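Side-chain contacts in Svp1-like protein 2 (Kluyveromyces lactis, PDB 4V16), which probably binds phosphoinositides, notably phosphatidylinositol 3,5-bisphosphate, through a beta-propeller and so associates with membranes, with a likely part in mitochondrial or peroxisomal functions: residues A[125-128]-A[129-133]; A[218-221]-A[222-225]. All coordinates share one frame; numbering follows the deposited sequence.

Interaction 1: residues A[125-128]-A[129-133]; sequences WNKI and TEDIK
K127 reaches along its own loop to D131, an i to i+4 salt bridge on the outer edge of one four-stranded antiparallel blade of the beta-propeller. The lysine carries CG anti to its carbonyl carbon (chi1 -44°), and a bend at chi3 (78°) turns the end of the chain so that it meets the aspartate at about a right angle. The ammonium grips the carboxylate unevenly: NZ of K127 lies 2.7 Å from OD1 of D131, while its hydrogen bond to OD2 of D131 is weak at 3.1 Å. That second oxygen has another partner, the hydroxyl of S117 on strand 115-120, and so both oxygens of D131 are satisfied. The side chain of K127 touches S117 and F119 of the same strand, and backbone hydrogen bonds join N126, I128 and I132 to its K120, I118 and I116. With an alanine here instead of D131, the K127 ammonium is likely to lose its anionic mate and the S117 hydroxyl this partner, leaving the lysine end free to swing. In the shorter bond, NZ of K127 approaches OD1 of D131 from the syn side, tilted 28° out of the carboxylate plane.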
loop_
_atom_site.group_PDB
_atom_site.type_symbol
_atom_site.label_atom_id
_atom_site.label_comp_id
_atom_site.label_asym_id
_atom_site.label_seq_id
_atom_site.Cartn_x
_atom_site.Cartn_y
_atom_site.Cartn_z
ATOM N N TRP A 125 -4.009 -3.400 -24.449
ATOM C CA TRP A 125 -3.137 -2.845 -23.408
ATOM C C TRP A 125 -2.783 -1.381 -23.686
ATOM O O TRP A 125 -1.626 -0.979 -23.548
ATOM C CB TRP A 125 -1.849 -3.672 -23.278
ATOM C CG TRP A 125 -2.084 -5.148 -23.123
ATOM C CD1 TRP A 125 -2.192 -6.070 -24.123
ATOM C CD2 TRP A 125 -2.239 -5.868 -21.894
ATOM N NE1 TRP A 125 -2.410 -7.320 -23.594
ATOM C CE2 TRP A 125 -2.441 -7.223 -22.227
ATOM C CE3 TRP A 125 -2.227 -5.500 -20.545
ATOM C CZ2 TRP A 125 -2.629 -8.210 -21.261
ATOM C CZ3 TRP A 125 -2.415 -6.483 -19.586
ATOM C CH2 TRP A 125 -2.613 -7.821 -19.950
ATOM N N ASN A 126 -3.786 -0.591 -24.063
ATOM C CA ASN A 126 -3.583 0.803 -24.448
ATOM C C ASN A 126 -4.002 1.784 -23.356
ATOM O O ASN A 126 -4.664 1.406 -22.389
ATOM C CB ASN A 126 -4.363 1.111 -25.727
ATOM C CG ASN A 126 -5.868 1.065 -25.517
ATOM O OD1 ASN A 126 -6.401 0.119 -24.934
ATOM N ND2 ASN A 126 -6.559 2.097 -25.983
ATOM N N LYS A 127 -3.622 3.050 -23.525
ATOM C CA LYS A 127 -4.025 4.101 -22.596
ATOM C C LYS A 127 -5.505 4.411 -22.784
ATOM O O LYS A 127 -5.986 4.521 -23.912
ATOM C CB LYS A 127 -3.191 5.368 -22.801
ATOM C CG LYS A 127 -1.709 5.102 -22.971
ATOM C CD LYS A 127 -0.877 6.373 -22.867
ATOM C CE LYS A 127 -0.697 6.812 -21.422
ATOM N NZ LYS A 127 0.388 7.823 -21.279
ATOM N N ILE A 128 -6.219 4.554 -21.672
ATOM C CA ILE A 128 -7.664 4.742 -21.699
ATOM C C ILE A 128 -8.038 6.218 -21.609
ATOM O O ILE A 128 -9.104 6.628 -22.069
ATOM C CB ILE A 128 -8.335 3.973 -20.546
ATOM C CG1 ILE A 128 -7.993 2.485 -20.650
ATOM C CG2 ILE A 128 -9.853 4.177 -20.564
ATOM C CD1 ILE A 128 -8.488 1.664 -19.493
ATOM N N THR A 129 -7.152 7.012 -21.018
ATOM C CA THR A 129 -7.419 8.426 -20.808
ATOM C C THR A 129 -6.153 9.253 -20.965
ATOM O O THR A 129 -5.048 8.710 -21.016
ATOM C CB THR A 129 -8.004 8.678 -19.412
ATOM O OG1 THR A 129 -8.228 10.083 -19.229
ATOM C CG2 THR A 129 -7.046 8.168 -18.339
ATOM N N GLU A 130 -6.321 10.568 -21.044
ATOM C CA GLU A 130 -5.186 11.475 -21.055
ATOM C C GLU A 130 -4.508 11.431 -19.692
ATOM O O GLU A 130 -5.169 11.284 -18.662
ATOM C CB GLU A 130 -5.624 12.891 -21.397
ATOM N N ASP A 131 -3.186 11.553 -19.696
ATOM C CA ASP A 131 -2.396 11.466 -18.475
ATOM C C ASP A 131 -2.761 12.546 -17.456
ATOM O O ASP A 131 -2.953 13.711 -17.808
ATOM C CB ASP A 131 -0.913 11.556 -18.824
ATOM C CG ASP A 131 -0.321 10.211 -19.220
ATOM O OD1 ASP A 131 -1.098 9.267 -19.487
ATOM O OD2 ASP A 131 0.922 10.102 -19.278
ATOM N N ILE A 132 -2.848 12.141 -16.191
ATOM C CA ILE A 132 -3.253 13.029 -15.103
ATOM C C ILE A 132 -2.046 13.509 -14.306
ATOM O O ILE A 132 -1.341 12.708 -13.691
ATOM C CB ILE A 132 -4.239 12.330 -14.137
ATOM C CG1 ILE A 132 -5.452 11.796 -14.906
ATOM C CG2 ILE A 132 -4.683 13.293 -13.034
ATOM C CD1 ILE A 132 -6.380 10.928 -14.078
ATOM N N LYS A 133 -1.819 14.817 -14.312
ATOM C CA LYS A 133 -0.733 15.404 -13.539
ATOM C C LYS A 133 -1.195 15.583 -12.095
ATOM O O LYS A 133 -2.329 15.997 -11.851
ATOM C CB LYS A 133 -0.294 16.738 -14.153
ATOM C CG LYS A 133 1.064 17.220 -13.667
ATOM C CD LYS A 133 1.708 18.210 -14.635
ATOM C CE LYS A 133 2.283 17.506 -15.858
ATOM N NZ LYS A 133 3.284 18.348 -16.575
#

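Interaction 2: residues A[218-221]-A[222-225]; sequences FRRG and LDRT
R220 turns back within a tight loop to meet D223 and T225, just past a blade edge of the propeller. It belongs to F218-R219-R220-G221, the FRRG motif of PROPPINs, whose arginines probably serve phosphoinositide binding here as in relatives. The packed part centres on its guanidinium. NH2 of R220 donates to OD1 of D223 at 2.9 Å, a nearly straight salt-bridging bond (160°), the two flat groups lying almost coplanar at 10°. A bend at chi3 of R220 (57°) helps bring this group round to the aspartate, whose OD2 is held in turn by the ammonium of K245. OG1 of T225 sits over one face of the R220 guanidinium, 3.0 Å from NE of R220; NE itself is hydrogen-bonded to the carbonyl of G201. The other side is looser and faces solvent: exposed L222 lays a single methyl obliquely against R219, a nonpolar touch on the guanidinium end with CD2 of L222 3.4 Å from NH2 of R219. The carbonyl oxygen of G221 lies over the R219 guanidinium. The loop leaves strand 214-219, the last of its blade, with R219 lying against L203 of strand 203-208, and R220 and T225 packing on S243 of strand 238-243 in the next blade.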
loop_
_atom_site.group_PDB
_atom_site.type_symbol
_atom_site.label_atom_id
_atom_site.label_comp_id
_atom_site.label_asym_id
_atom_site.label_seq_id
_atom_site.Cartn_x
_atom_site.Cartn_y
_atom_site.Cartn_z
ATOM N N PHE A 218 -8.283 11.232 13.944
ATOM C CA PHE A 218 -7.491 10.611 14.997
ATOM C C PHE A 218 -6.269 11.452 15.351
ATOM O O PHE A 218 -5.830 12.290 14.563
ATOM C CB PHE A 218 -7.050 9.212 14.572
ATOM C CG PHE A 218 -8.189 8.282 14.275
ATOM C CD1 PHE A 218 -9.010 7.826 15.293
ATOM C CD2 PHE A 218 -8.433 7.856 12.979
ATOM C CE1 PHE A 218 -10.058 6.969 15.024
ATOM C CE2 PHE A 218 -9.479 6.998 12.705
ATOM C CZ PHE A 218 -10.291 6.553 13.729
ATOM N N ARG A 219 -5.728 11.218 16.541
ATOM C CA ARG A 219 -4.525 11.899 16.997
ATOM C C ARG A 219 -3.451 10.866 17.331
ATOM O O ARG A 219 -3.558 10.144 18.323
ATOM C CB ARG A 219 -4.835 12.779 18.208
ATOM C CG ARG A 219 -3.697 13.692 18.621
ATOM C CD ARG A 219 -4.218 15.033 19.114
ATOM N NE ARG A 219 -3.133 15.924 19.515
ATOM C CZ ARG A 219 -2.323 16.551 18.666
ATOM N NH1 ARG A 219 -2.461 16.385 17.357
ATOM N NH2 ARG A 219 -1.365 17.343 19.127
ATOM N N ARG A 220 -2.423 10.788 16.491
ATOM C CA ARG A 220 -1.363 9.802 16.674
ATOM C C ARG A 220 -0.499 10.141 17.882
ATOM O O ARG A 220 -0.135 9.262 18.657
ATOM C CB ARG A 220 -0.490 9.709 15.421
ATOM C CG ARG A 220 0.619 8.658 15.508
ATOM C CD ARG A 220 1.876 9.104 14.785
ATOM N NE ARG A 220 2.389 10.378 15.288
ATOM C CZ ARG A 220 3.156 10.513 16.366
ATOM N NH1 ARG A 220 3.509 9.451 17.080
ATOM N NH2 ARG A 220 3.569 11.716 16.735
ATOM N N GLY A 221 -0.166 11.418 18.030
ATOM C CA GLY A 221 0.682 11.863 19.119
ATOM C C GLY A 221 0.847 13.368 19.091
ATOM O O GLY A 221 0.340 14.033 18.189
ATOM N N LEU A 222 1.559 13.907 20.074
ATOM C CA LEU A 222 1.755 15.349 20.161
ATOM C C LEU A 222 2.889 15.802 19.252
ATOM O O LEU A 222 2.776 16.817 18.562
ATOM C CB LEU A 222 2.044 15.763 21.605
ATOM C CG LEU A 222 0.915 15.543 22.613
ATOM C CD1 LEU A 222 1.382 15.943 23.999
ATOM C CD2 LEU A 222 -0.332 16.325 22.227
ATOM N N ASP A 223 3.981 15.045 19.251
ATOM C CA ASP A 223 5.156 15.405 18.467
ATOM C C ASP A 223 4.992 14.978 17.014
ATOM O O ASP A 223 4.215 14.074 16.703
ATOM C CB ASP A 223 6.425 14.786 19.069
ATOM C CG ASP A 223 6.243 13.329 19.463
ATOM O OD1 ASP A 223 5.444 12.619 18.816
ATOM O OD2 ASP A 223 6.907 12.895 20.429
ATOM N N ARG A 224 5.725 15.640 16.126
ATOM C CA ARG A 224 5.625 15.378 14.698
ATOM C C ARG A 224 6.515 14.214 14.277
ATOM O O ARG A 224 7.659 14.095 14.716
ATOM C CB ARG A 224 5.991 16.633 13.906
ATOM C CG ARG A 224 4.961 17.743 14.019
ATOM C CD ARG A 224 5.441 19.023 13.357
ATOM N NE ARG A 224 6.632 19.560 14.009
ATOM C CZ ARG A 224 7.211 20.712 13.686
ATOM N NH1 ARG A 224 6.711 21.463 12.713
ATOM N NH2 ARG A 224 8.293 21.114 14.338
ATOM N N THR A 225 5.966 13.360 13.418
ATOM C CA THR A 225 6.673 12.194 12.907
ATOM C C THR A 225 6.285 11.950 11.458
ATOM O O THR A 225 5.217 12.373 11.016
ATOM C CB THR A 225 6.350 10.927 13.723
ATOM O OG1 THR A 225 4.931 10.729 13.759
ATOM C CG2 THR A 225 6.885 11.039 15.144
#

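Following the chain from its N terminus, interaction 1 comes first: it closes the last part of the loop between strands 115-120 and 132-133, and so stays within one four-stranded blade. The chain then runs through the whole of the next blade (strands 138-141 to 173-176) and that of strands 182-187 to 214-219 before interaction 2 opens. This second contact closes the connection from strand 214-219 to strand 227-232, which joins two consecutive blades. The two are in series, neither nesting nor crossing, with centres about 38 Å apart and nearest atoms about 24 Å apart. One contact lies inside a blade, at the entry to its outermost strand 132-133; the other spans the turn from one blade to the next.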